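Local atomic coordinates of Di-haem cytochrome c peroxidase family protein (Burkholderia thailandensis E264, PDB entry 6NX0), a protein that binds two heme c groups and probably acts as a cytochrome c peroxidase, transferring electrons from redox partners to a peroxide substrate. Residues Ile327-Asn332 / Met382-Phe387; Phe155-Asn159 / Ser191-Ala195; Ala142-Val146 / Asn332-Pro336. All blocks are in the same frame, centred on the assembly; numbering follows the deposited sequence.

The three contacts differ in burial: interaction 1 is buried, with ten of its eleven touching residues so, while interactions 2 and 3 are partly buried. Interaction 1 pairs amide hydrogen bonds with apolar packing beside the propionates of one heme. Interaction 2, nearest the chain centre, is almost wholly ionic, R158 and R194 converging on D192 and on a propionate oxygen of the other heme. Interaction 3 lies farthest from the chain centre and combines small apolar contacts with a single cross-segment hydrogen bond. N332 belongs to interactions 1 and 3, R145 of interaction 3 binds the carbonyls of G385 and V386, and the backbone of N159 bonds H383, so 382-387 also touches interactions 2 and 3.

Interaction 1: Ile327-Asn332 / Met382-Phe387; sequences IAVPRN and MHNGVF. With HEC (heme c), chain C.
N332 and N384 are tied by two amide-to-backbone bonds, the N332 amide to N384 O and the N384 amide to P330 O, where a type I beta turn, M382 to G385, packs against 327-332 within the cytochrome c region that carries the second heme. The buried, close-packed part lies beside that heme. V329 puts CG1 3.7 Å from M382 SD and CG2 3.8 Å from H383 CE1, so the branched side chain fills the angle between thioether and imidazole. CG2 also lies close to a propionate oxygen, O2D, which H383 ND1 reaches near the plane of its ring at 2.6 Å. The backbone N of M382 and that of H383 bind O2A and O1D respectively, so the turn's first two residues hold both propionates. I327 continues this apolar wall toward Y397, an axial ligand of the heme iron.

At the other end lies V386, the one touching residue that is not buried, with CG1 4.2 Å from P330 CD, although F387 CZ still packs 3.6 Å from P330 CD. Here too a water lies between N332 N and N384 ND2, accepting from both. A chi1 of 61° turns the N384 amide so that OD1 takes the V386 N-H in an Asx turn, from above the carbonyl plane, and N384 ND2 meets P330 O at 2.8 Å. The return bond is straighter: N332 ND2 lies 2.8 Å from N384 O, with an N-H...O angle of 175°, and approaches nearly end-on to that carbonyl.

Interaction 2: Phe155-Asn159 / Ser191-Ala195; sequences FSRRN and SDGRA. With HEC (heme c), chain B.
R158 and D192 meet almost at right angles: the guanidinium and carboxylate planes are 85° apart, and the two side chains cross. The arginine approaches end-on, its NH1 and NH2 both directed at one oxygen, D192 OD2. R158 NH1 is 3.0 Å from D192 OD2 and R158 NH2 3.3 Å from the same atom. The acceptor lies in the guanidinium plane, yet both nitrogens come to OD2 from above the same face of the carboxylate.

R194 binds mainly the other oxygen, OD1, with a weak bond to OD2. Its CG lies between the backbone N and the carbonyl carbon (chi1 70°), and from there the chain runs extended, folding the guanidinium back beside D192. R194 NH2 meets D192 OD1 at 3.1 Å, on the syn side but tilted out of the plane, while the backbone N of R194 bonds OD1 from the opposite face, closing an Asx turn. The carboxylate is therefore gripped by both arginines.

The same two guanidiniums converge on propionate oxygen O2D of the first heme. R158 NH1 lies 2.8 Å from heme O2D and R194 NH2 3.0 Å from it, the latter along a nearly straight N-H...O path of 175°. R158 NH1 and R194 NH2 come within 3.4 Å of each other, a closeness that the shared negative partners would balance. R157, exposed, has R194 NH1 at its guanidinium edge, the planes steeply inclined; its own salt bridge goes to D208.

S191 N adds a backbone bond to the other propionate oxygen, heme O1D, at 2.9 Å, and R158 NE has a further partner in D345. Together R158, S191 and R194 form part of the propionate site of the first heme c in this diheme protein.

Interaction 3: Ala142-Val146 / Asn332-Pro336; sequences AGPRV and NRALP
A bend at chi3 (-60°) swings the guanidinium of R145 over N332, whose CG stands anti to its own N (chi1 -179°) and extends the amide toward 142-146. The two flat groups lie nearly parallel, 16° apart, with N332 ND2 over one face of the guanidinium and R145 NH2 3.6 Å from N332 OD1. N332 also opens a type I beta turn ending at L335, and N332 OD1 accepts the backbone N-H of A334 N at 2.9 Å in an Asx turn. N332 ND2, which also serves N384, gives a hydrogen to P144 O at 2.9 Å, approaching tilted from the carbonyl plane. R145 itself is held by the carbonyls of G385 and V386.

The contact thus joins the loop just after helix 138-142, in the first-heme region, to the turn that belongs to the second-heme region. A334 sets its methyl CB 3.5 Å from the carbonyl G143 O. The apolar packing is small: P144 CB faces L335 CD2 at 4.0 Å and also touches P336 CD. V146 and L335 cross at about a right angle, closest at V146 CG2 and L335 CD2, 3.6 Å apart.

Interaction 1: Ile327-Asn332 / Met382-Phe387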
loop_
_atom_site.group_PDB
_atom_site.type_symbol
_atom_site.label_atom_id
_atom_site.label_comp_id
_atom_site.label_asym_id
_atom_site.label_seq_id
_atom_site.Cartn_x
_atom_site.Cartn_y
_atom_site.Cartn_z
ATOM N N ILE A 327 -5.733 5.748 -12.026
ATOM C CA ILE A 327 -4.721 6.115 -13.025
ATOM C C ILE A 327 -4.550 5.055 -14.111
ATOM O O ILE A 327 -3.823 5.306 -15.092
ATOM C CB ILE A 327 -3.361 6.464 -12.376
ATOM C CG1 ILE A 327 -2.657 5.241 -11.764
ATOM C CG2 ILE A 327 -3.533 7.552 -11.310
ATOM C CD1 ILE A 327 -1.195 5.509 -11.364
ATOM N N ALA A 328 -5.207 3.889 -13.980
ATOM C CA ALA A 328 -5.311 2.904 -15.061
ATOM C C ALA A 328 -3.940 2.415 -15.549
ATOM O O ALA A 328 -3.625 2.450 -16.739
ATOM C CB ALA A 328 -6.121 3.478 -16.227
ATOM N N VAL A 329 -3.133 1.906 -14.629
ATOM C CA VAL A 329 -1.866 1.315 -15.072
ATOM C C VAL A 329 -2.122 0.118 -15.990
ATOM O O VAL A 329 -3.211 -0.490 -15.971
ATOM C CB VAL A 329 -0.955 0.922 -13.894
ATOM C CG1 VAL A 329 -0.681 2.106 -13.002
ATOM C CG2 VAL A 329 -1.532 -0.252 -13.130
ATOM N N PRO A 330 -1.153 -0.244 -16.829
ATOM C CA PRO A 330 -1.376 -1.313 -17.808
ATOM C C PRO A 330 -1.669 -2.657 -17.160
ATOM O O PRO A 330 -1.218 -2.957 -16.053
ATOM C CB PRO A 330 -0.061 -1.365 -18.589
ATOM C CG PRO A 330 0.533 0.014 -18.400
ATOM C CD PRO A 330 0.156 0.397 -17.005
ATOM N N ARG A 331 -2.424 -3.473 -17.895
ATOM C CA ARG A 331 -2.719 -4.829 -17.457
ATOM C C ARG A 331 -1.441 -5.649 -17.330
ATOM O O ARG A 331 -0.566 -5.627 -18.206
ATOM C CB ARG A 331 -3.662 -5.486 -18.460
ATOM C CG ARG A 331 -4.224 -6.855 -18.029
ATOM C CD ARG A 331 -5.264 -7.248 -19.054
ATOM N NE ARG A 331 -5.983 -8.503 -18.842
ATOM C CZ ARG A 331 -7.108 -8.620 -18.148
ATOM N NH1 ARG A 331 -7.616 -7.568 -17.498
ATOM N NH2 ARG A 331 -7.737 -9.795 -18.088
ATOM N N ASN A 332 -1.345 -6.399 -16.236
ATOM C CA ASN A 332 -0.271 -7.370 -16.064
ATOM C C ASN A 332 -0.773 -8.681 -16.647
ATOM O O ASN A 332 -1.552 -9.396 -16.009
ATOM C CB ASN A 332 0.112 -7.525 -14.597
ATOM C CG ASN A 332 1.240 -8.518 -14.408
ATOM O OD1 ASN A 332 1.535 -9.297 -15.309
ATOM N ND2 ASN A 332 1.875 -8.494 -13.257
ATOM N N MET A 382 3.221 -0.803 -8.590
ATOM C CA MET A 382 1.768 -0.709 -8.756
ATOM C C MET A 382 1.055 -1.945 -8.207
ATOM O O MET A 382 1.673 -2.981 -7.908
ATOM C CB MET A 382 1.391 -0.472 -10.226
ATOM C CG MET A 382 2.038 0.735 -10.863
ATOM S SD MET A 382 1.537 2.268 -10.066
ATOM C CE MET A 382 2.413 3.508 -11.035
ATOM N N HIS A 383 -0.267 -1.825 -8.069
ATOM C CA HIS A 383 -1.091 -2.839 -7.403
ATOM C C HIS A 383 -0.997 -4.197 -8.069
ATOM O O HIS A 383 -1.272 -5.209 -7.418
ATOM C CB HIS A 383 -2.571 -2.393 -7.370
ATOM C CG HIS A 383 -3.293 -2.549 -8.668
ATOM N ND1 HIS A 383 -3.102 -1.692 -9.731
ATOM C CD2 HIS A 383 -4.212 -3.457 -9.080
ATOM C CE1 HIS A 383 -3.850 -2.079 -10.745
ATOM N NE2 HIS A 383 -4.531 -3.152 -10.379
ATOM N N ASN A 384 -0.661 -4.235 -9.358
ATOM C CA ASN A 384 -0.590 -5.466 -10.127
ATOM C C ASN A 384 0.835 -5.861 -10.475
ATOM O O ASN A 384 1.027 -6.816 -11.238
ATOM C CB ASN A 384 -1.413 -5.342 -11.396
ATOM C CG ASN A 384 -0.911 -4.240 -12.310
ATOM O OD1 ASN A 384 0.019 -3.530 -11.977
ATOM N ND2 ASN A 384 -1.540 -4.103 -13.473
ATOM N N GLY A 385 1.836 -5.159 -9.937
ATOM C CA GLY A 385 3.221 -5.525 -10.196
ATOM C C GLY A 385 3.667 -5.328 -11.629
ATOM O O GLY A 385 4.667 -5.917 -12.047
ATOM N N VAL A 386 2.942 -4.524 -12.416
ATOM C CA VAL A 386 3.157 -4.532 -13.864
ATOM C C VAL A 386 4.524 -3.981 -14.259
ATOM O O VAL A 386 5.093 -4.432 -15.263
ATOM C CB VAL A 386 2.025 -3.778 -14.596
ATOM C CG1 VAL A 386 2.031 -2.260 -14.349
ATOM C CG2 VAL A 386 2.103 -4.054 -16.099
ATOM N N PHE A 387 5.078 -3.037 -13.504
ATOM C CA PHE A 387 6.365 -2.435 -13.845
ATOM C C PHE A 387 7.470 -3.044 -12.998
ATOM O O PHE A 387 7.278 -3.280 -11.805
ATOM C CB PHE A 387 6.347 -0.926 -13.619
ATOM C CG PHE A 387 5.367 -0.197 -14.477
ATOM C CD1 PHE A 387 5.319 -0.418 -15.850
ATOM C CD2 PHE A 387 4.481 0.693 -13.921
ATOM C CE1 PHE A 387 4.400 0.260 -16.643
ATOM C CE2 PHE A 387 3.570 1.367 -14.720
ATOM C CZ PHE A 387 3.538 1.144 -16.065
HETATM FE FE HEC C . 1.374 8.063 -8.240
HETATM C CHA HEC C . 1.261 4.698 -7.598
HETATM C CHB HEC C . 4.798 7.918 -8.452
HETATM C CHC HEC C . 1.459 11.243 -9.523
HETATM C CHD HEC C . -1.980 8.360 -7.682
HETATM N NA HEC C . 2.762 6.602 -8.003
HETATM C C1A HEC C . 2.487 5.284 -7.691
HETATM C C2A HEC C . 3.738 4.572 -7.727
HETATM C C3A HEC C . 4.716 5.476 -7.860
HETATM C C4A HEC C . 4.123 6.777 -8.044
HETATM C CMA HEC C . 6.208 5.207 -8.036
HETATM C CAA HEC C . 3.914 3.073 -7.395
HETATM C CBA HEC C . 4.139 2.861 -5.908
HETATM C CGA HEC C . 4.198 1.419 -5.463
HETATM O O1A HEC C . 4.212 1.236 -4.208
HETATM O O2A HEC C . 3.945 0.482 -6.271
HETATM N NB HEC C . 2.816 9.342 -8.837
HETATM C C1B HEC C . 4.191 9.096 -8.788
HETATM C C2B HEC C . 4.880 10.272 -9.287
HETATM C C3B HEC C . 3.974 11.176 -9.653
HETATM C C4B HEC C . 2.666 10.623 -9.330
HETATM C CMB HEC C . 6.423 10.418 -9.312
HETATM C CAB HEC C . 4.185 12.540 -10.359
HETATM C CBB HEC C . 4.891 12.341 -11.720
HETATM N NC HEC C . 0.025 9.546 -8.474
HETATM C C1C HEC C . 0.255 10.761 -9.090
HETATM C C2C HEC C . -0.995 11.466 -9.137
HETATM C C3C HEC C . -1.930 10.715 -8.540
HETATM C C4C HEC C . -1.317 9.470 -8.142
HETATM C CMC HEC C . -1.096 12.899 -9.705
HETATM C CAC HEC C . -3.346 11.148 -8.129
HETATM C CBC HEC C . -4.141 11.480 -9.409
HETATM N ND HEC C . -0.067 6.770 -7.680
HETATM C C1D HEC C . -1.413 7.120 -7.527
HETATM C C2D HEC C . -2.169 5.913 -7.366
HETATM C C3D HEC C . -1.210 4.789 -7.432
HETATM C C4D HEC C . 0.088 5.391 -7.575
HETATM C CMD HEC C . -3.676 5.775 -7.174
HETATM C CAD HEC C . -1.540 3.292 -7.351
HETATM C CBD HEC C . -1.917 2.822 -8.742
HETATM C CGD HEC C . -1.887 1.317 -8.836
HETATM O O1D HEC C . -1.377 0.663 -7.893
HETATM O O2D HEC C . -2.219 0.795 -9.940
HETATM O O HOH W 1 -3.587 -6.148 -14.115
#

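Interaction 2: Phe155-Asn159 / Ser191-Ala195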
loop_
_atom_site.group_PDB
_atom_site.type_symbol
_atom_site.label_atom_id
_atom_site.label_comp_id
_atom_site.label_asym_id
_atom_site.label_seq_id
_atom_site.Cartn_x
_atom_site.Cartn_y
_atom_site.Cartn_z
ATOM N N PHE A 155 -0.326 -17.483 -6.306
ATOM C CA PHE A 155 0.203 -16.132 -6.124
ATOM C C PHE A 155 -0.884 -15.203 -5.607
ATOM O O PHE A 155 -2.078 -15.420 -5.831
ATOM C CB PHE A 155 0.761 -15.569 -7.447
ATOM C CG PHE A 155 1.832 -16.428 -8.060
ATOM C CD1 PHE A 155 1.499 -17.458 -8.913
ATOM C CD2 PHE A 155 3.168 -16.209 -7.779
ATOM C CE1 PHE A 155 2.475 -18.252 -9.468
ATOM C CE2 PHE A 155 4.150 -17.001 -8.333
ATOM C CZ PHE A 155 3.796 -18.043 -9.169
ATOM N N SER A 156 -0.442 -14.173 -4.891
ATOM C CA SER A 156 -1.308 -13.070 -4.503
ATOM C C SER A 156 -2.029 -12.500 -5.720
ATOM O O SER A 156 -1.532 -12.564 -6.843
ATOM C CB SER A 156 -0.466 -11.969 -3.833
ATOM O OG SER A 156 0.071 -12.420 -2.599
ATOM N N ARG A 157 -3.198 -11.887 -5.481
ATOM C CA ARG A 157 -3.949 -11.240 -6.558
ATOM C C ARG A 157 -3.422 -9.843 -6.868
ATOM O O ARG A 157 -3.725 -9.307 -7.948
ATOM C CB ARG A 157 -5.432 -11.159 -6.196
ATOM C CG ARG A 157 -6.112 -12.540 -6.172
ATOM C CD ARG A 157 -7.566 -12.498 -5.668
ATOM N NE ARG A 157 -7.778 -11.630 -4.506
ATOM C CZ ARG A 157 -7.729 -12.011 -3.228
ATOM N NH1 ARG A 157 -7.963 -11.127 -2.262
ATOM N NH2 ARG A 157 -7.438 -13.262 -2.907
ATOM N N ARG A 158 -2.636 -9.268 -5.957
ATOM C CA ARG A 158 -2.042 -7.956 -6.087
ATOM C C ARG A 158 -0.611 -8.020 -5.579
ATOM O O ARG A 158 -0.207 -8.979 -4.926
ATOM C CB ARG A 158 -2.813 -6.887 -5.294
ATOM C CG ARG A 158 -4.223 -6.635 -5.804
ATOM C CD ARG A 158 -4.923 -5.463 -5.086
ATOM N NE ARG A 158 -6.250 -5.222 -5.634
ATOM C CZ ARG A 158 -7.341 -5.051 -4.898
ATOM N NH1 ARG A 158 -7.264 -5.028 -3.563
ATOM N NH2 ARG A 158 -8.510 -4.878 -5.512
ATOM N N ASN A 159 0.135 -6.956 -5.858
ATOM C CA ASN A 159 1.452 -6.776 -5.271
ATOM C C ASN A 159 1.309 -6.399 -3.805
ATOM O O ASN A 159 0.292 -5.830 -3.383
ATOM C CB ASN A 159 2.218 -5.684 -6.024
ATOM C CG ASN A 159 3.702 -5.691 -5.727
ATOM O OD1 ASN A 159 4.273 -6.694 -5.293
ATOM N ND2 ASN A 159 4.353 -4.564 -6.010
ATOM N N SER A 191 -5.441 -2.098 -0.990
ATOM C CA SER A 191 -5.539 -1.079 -2.027
ATOM C C SER A 191 -6.974 -0.751 -2.395
ATOM O O SER A 191 -7.209 0.294 -3.016
ATOM C CB SER A 191 -4.793 -1.506 -3.279
ATOM O OG SER A 191 -3.396 -1.513 -3.055
ATOM N N ASP A 192 -7.928 -1.606 -2.016
ATOM C CA ASP A 192 -9.353 -1.335 -2.178
ATOM C C ASP A 192 -10.030 -0.998 -0.852
ATOM O O ASP A 192 -11.267 -0.932 -0.781
ATOM C CB ASP A 192 -10.030 -2.524 -2.858
ATOM C CG ASP A 192 -9.875 -3.822 -2.074
ATOM O OD1 ASP A 192 -9.519 -3.772 -0.882
ATOM O OD2 ASP A 192 -10.116 -4.910 -2.654
ATOM N N GLY A 193 -9.251 -0.759 0.198
ATOM C CA GLY A 193 -9.774 -0.306 1.473
ATOM C C GLY A 193 -10.719 -1.259 2.177
ATOM O O GLY A 193 -11.444 -0.836 3.086
ATOM N N ARG A 194 -10.680 -2.544 1.853
ATOM C CA ARG A 194 -11.693 -3.468 2.360
ATOM C C ARG A 194 -11.525 -3.865 3.831
ATOM O O ARG A 194 -12.460 -4.471 4.375
ATOM C CB ARG A 194 -11.735 -4.731 1.497
ATOM C CG ARG A 194 -10.549 -5.638 1.602
ATOM C CD ARG A 194 -10.701 -6.810 0.615
ATOM N NE ARG A 194 -9.592 -7.755 0.690
ATOM C CZ ARG A 194 -8.418 -7.586 0.095
ATOM N NH1 ARG A 194 -7.485 -8.515 0.228
ATOM N NH2 ARG A 194 -8.163 -6.494 -0.627
ATOM N N ALA A 195 -10.411 -3.535 4.502
ATOM C CA ALA A 195 -10.260 -3.749 5.940
ATOM C C ALA A 195 -10.190 -2.393 6.632
ATOM O O ALA A 195 -9.479 -1.504 6.184
ATOM C CB ALA A 195 -9.013 -4.575 6.272
HETATM FE FE HEC B . 0.384 -8.839 3.726
HETATM C CHA HEC B . -1.201 -6.092 2.330
HETATM C CHB HEC B . -0.007 -7.477 6.812
HETATM C CHC HEC B . 1.032 -11.888 5.178
HETATM C CHD HEC B . 0.636 -10.312 0.623
HETATM N NA HEC B . -0.362 -7.080 4.415
HETATM C C1A HEC B . -0.999 -6.096 3.685
HETATM C C2A HEC B . -1.366 -5.032 4.578
HETATM C C3A HEC B . -0.934 -5.373 5.800
HETATM C C4A HEC B . -0.384 -6.702 5.740
HETATM C CMA HEC B . -1.173 -4.612 7.100
HETATM C CAA HEC B . -2.120 -3.753 4.168
HETATM C CBA HEC B . -1.138 -2.625 3.905
HETATM C CGA HEC B . -1.787 -1.386 3.347
HETATM O O1A HEC B . -1.048 -0.360 3.273
HETATM O O2A HEC B . -2.956 -1.462 2.859
HETATM N NB HEC B . 0.472 -9.572 5.616
HETATM C C1B HEC B . 0.250 -8.824 6.765
HETATM C C2B HEC B . 0.397 -9.698 7.898
HETATM C C3B HEC B . 0.582 -10.946 7.454
HETATM C C4B HEC B . 0.671 -10.875 6.015
HETATM C CMB HEC B . 0.269 -9.236 9.353
HETATM C CAB HEC B . 0.818 -12.237 8.263
HETATM C CBB HEC B . -0.473 -12.607 9.035
HETATM N NC HEC B . 0.779 -10.714 3.035
HETATM C C1C HEC B . 1.069 -11.822 3.820
HETATM C C2C HEC B . 1.598 -12.836 2.935
HETATM C C3C HEC B . 1.533 -12.413 1.669
HETATM C C4C HEC B . 0.981 -11.074 1.710
HETATM C CMC HEC B . 2.246 -14.142 3.422
HETATM C CAC HEC B . 2.278 -12.997 0.456
HETATM C CBC HEC B . 1.704 -14.356 0.037
HETATM N ND HEC B . -0.128 -8.277 1.845
HETATM C C1D HEC B . 0.098 -9.051 0.690
HETATM C C2D HEC B . -0.482 -8.361 -0.433
HETATM C C3D HEC B . -1.097 -7.115 0.094
HETATM C C4D HEC B . -0.839 -7.115 1.508
HETATM C CMD HEC B . -0.560 -8.887 -1.853
HETATM C CAD HEC B . -1.884 -6.057 -0.703
HETATM C CBD HEC B . -3.223 -6.675 -1.034
HETATM C CGD HEC B . -4.262 -5.658 -1.473
HETATM O O1D HEC B . -3.929 -4.455 -1.543
HETATM O O2D HEC B . -5.384 -6.127 -1.818
HETATM O O HOH W 2 -1.272 -3.572 -3.969
HETATM O O HOH W 3 -1.706 -9.487 3.639
#

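Interaction 3: Ala142-Val146 / Asn332-Pro336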
loop_
_atom_site.group_PDB
_atom_site.type_symbol
_atom_site.label_atom_id
_atom_site.label_comp_id
_atom_site.label_asym_id
_atom_site.label_seq_id
_atom_site.Cartn_x
_atom_site.Cartn_y
_atom_site.Cartn_z
ATOM N N ALA A 142 9.793 -14.728 -12.254
ATOM C CA ALA A 142 9.761 -15.209 -13.632
ATOM C C ALA A 142 8.375 -15.124 -14.233
ATOM O O ALA A 142 8.237 -15.211 -15.456
ATOM C CB ALA A 142 10.253 -16.655 -13.705
ATOM N N GLY A 143 7.356 -14.960 -13.398
ATOM C CA GLY A 143 5.983 -14.993 -13.833
ATOM C C GLY A 143 5.252 -13.703 -13.499
ATOM O O GLY A 143 5.441 -12.679 -14.148
ATOM N N PRO A 144 4.406 -13.732 -12.465
ATOM C CA PRO A 144 3.464 -12.623 -12.266
ATOM C C PRO A 144 4.032 -11.375 -11.614
ATOM O O PRO A 144 3.369 -10.327 -11.660
ATOM C CB PRO A 144 2.387 -13.242 -11.370
ATOM C CG PRO A 144 3.026 -14.353 -10.713
ATOM C CD PRO A 144 4.051 -14.902 -11.654
ATOM N N ARG A 145 5.206 -11.446 -10.987
ATOM C CA ARG A 145 5.824 -10.292 -10.336
ATOM C C ARG A 145 4.981 -9.752 -9.181
ATOM O O ARG A 145 4.998 -8.561 -8.873
ATOM C CB ARG A 145 6.122 -9.190 -11.358
ATOM C CG ARG A 145 6.913 -9.730 -12.552
ATOM C CD ARG A 145 7.365 -8.621 -13.505
ATOM N NE ARG A 145 6.264 -7.836 -14.079
ATOM C CZ ARG A 145 5.568 -8.190 -15.161
ATOM N NH1 ARG A 145 5.829 -9.324 -15.796
ATOM N NH2 ARG A 145 4.608 -7.404 -15.623
ATOM N N VAL A 146 4.241 -10.647 -8.538
ATOM C CA VAL A 146 3.599 -10.393 -7.254
ATOM C C VAL A 146 3.912 -11.590 -6.369
ATOM O O VAL A 146 4.362 -12.625 -6.876
ATOM C CB VAL A 146 2.077 -10.173 -7.398
ATOM C CG1 VAL A 146 1.790 -9.038 -8.334
ATOM C CG2 VAL A 146 1.383 -11.436 -7.870
ATOM N N ASN A 332 -1.345 -6.399 -16.236
ATOM C CA ASN A 332 -0.271 -7.370 -16.064
ATOM C C ASN A 332 -0.773 -8.681 -16.647
ATOM O O ASN A 332 -1.552 -9.396 -16.009
ATOM C CB ASN A 332 0.112 -7.525 -14.597
ATOM C CG ASN A 332 1.240 -8.518 -14.408
ATOM O OD1 ASN A 332 1.535 -9.297 -15.309
ATOM N ND2 ASN A 332 1.875 -8.494 -13.257
ATOM N N ARG A 333 -0.346 -8.980 -17.873
ATOM C CA ARG A 333 -0.886 -10.122 -18.584
ATOM C C ARG A 333 -0.373 -11.444 -18.031
ATOM O O ARG A 333 -0.884 -12.506 -18.432
ATOM C CB ARG A 333 -0.574 -9.982 -20.075
ATOM C CG ARG A 333 -1.243 -8.751 -20.703
ATOM C CD ARG A 333 -0.684 -8.441 -22.088
ATOM N NE ARG A 333 0.756 -8.220 -21.993
ATOM C CZ ARG A 333 1.589 -8.119 -23.024
ATOM N NH1 ARG A 333 1.138 -8.204 -24.267
ATOM N NH2 ARG A 333 2.883 -7.927 -22.798
ATOM N N ALA A 334 0.600 -11.410 -17.127
ATOM C CA ALA A 334 1.120 -12.612 -16.493
ATOM C C ALA A 334 0.430 -12.939 -15.166
ATOM O O ALA A 334 0.752 -13.968 -14.554
ATOM C CB ALA A 334 2.631 -12.485 -16.285
ATOM N N LEU A 335 -0.498 -12.111 -14.691
ATOM C CA LEU A 335 -1.244 -12.466 -13.492
ATOM C C LEU A 335 -2.257 -13.568 -13.790
ATOM O O LEU A 335 -3.010 -13.459 -14.758
ATOM C CB LEU A 335 -1.997 -11.264 -12.934
ATOM C CG LEU A 335 -1.265 -10.292 -12.046
ATOM C CD1 LEU A 335 -2.183 -9.122 -11.709
ATOM C CD2 LEU A 335 -0.811 -10.941 -10.740
ATOM N N PRO A 336 -2.342 -14.615 -12.955
ATOM C CA PRO A 336 -3.253 -15.732 -13.261
ATOM C C PRO A 336 -4.694 -15.329 -13.516
ATOM O O PRO A 336 -5.295 -15.811 -14.491
ATOM C CB PRO A 336 -3.096 -16.623 -12.023
ATOM C CG PRO A 336 -1.684 -16.409 -11.605
ATOM C CD PRO A 336 -1.387 -14.958 -11.882
#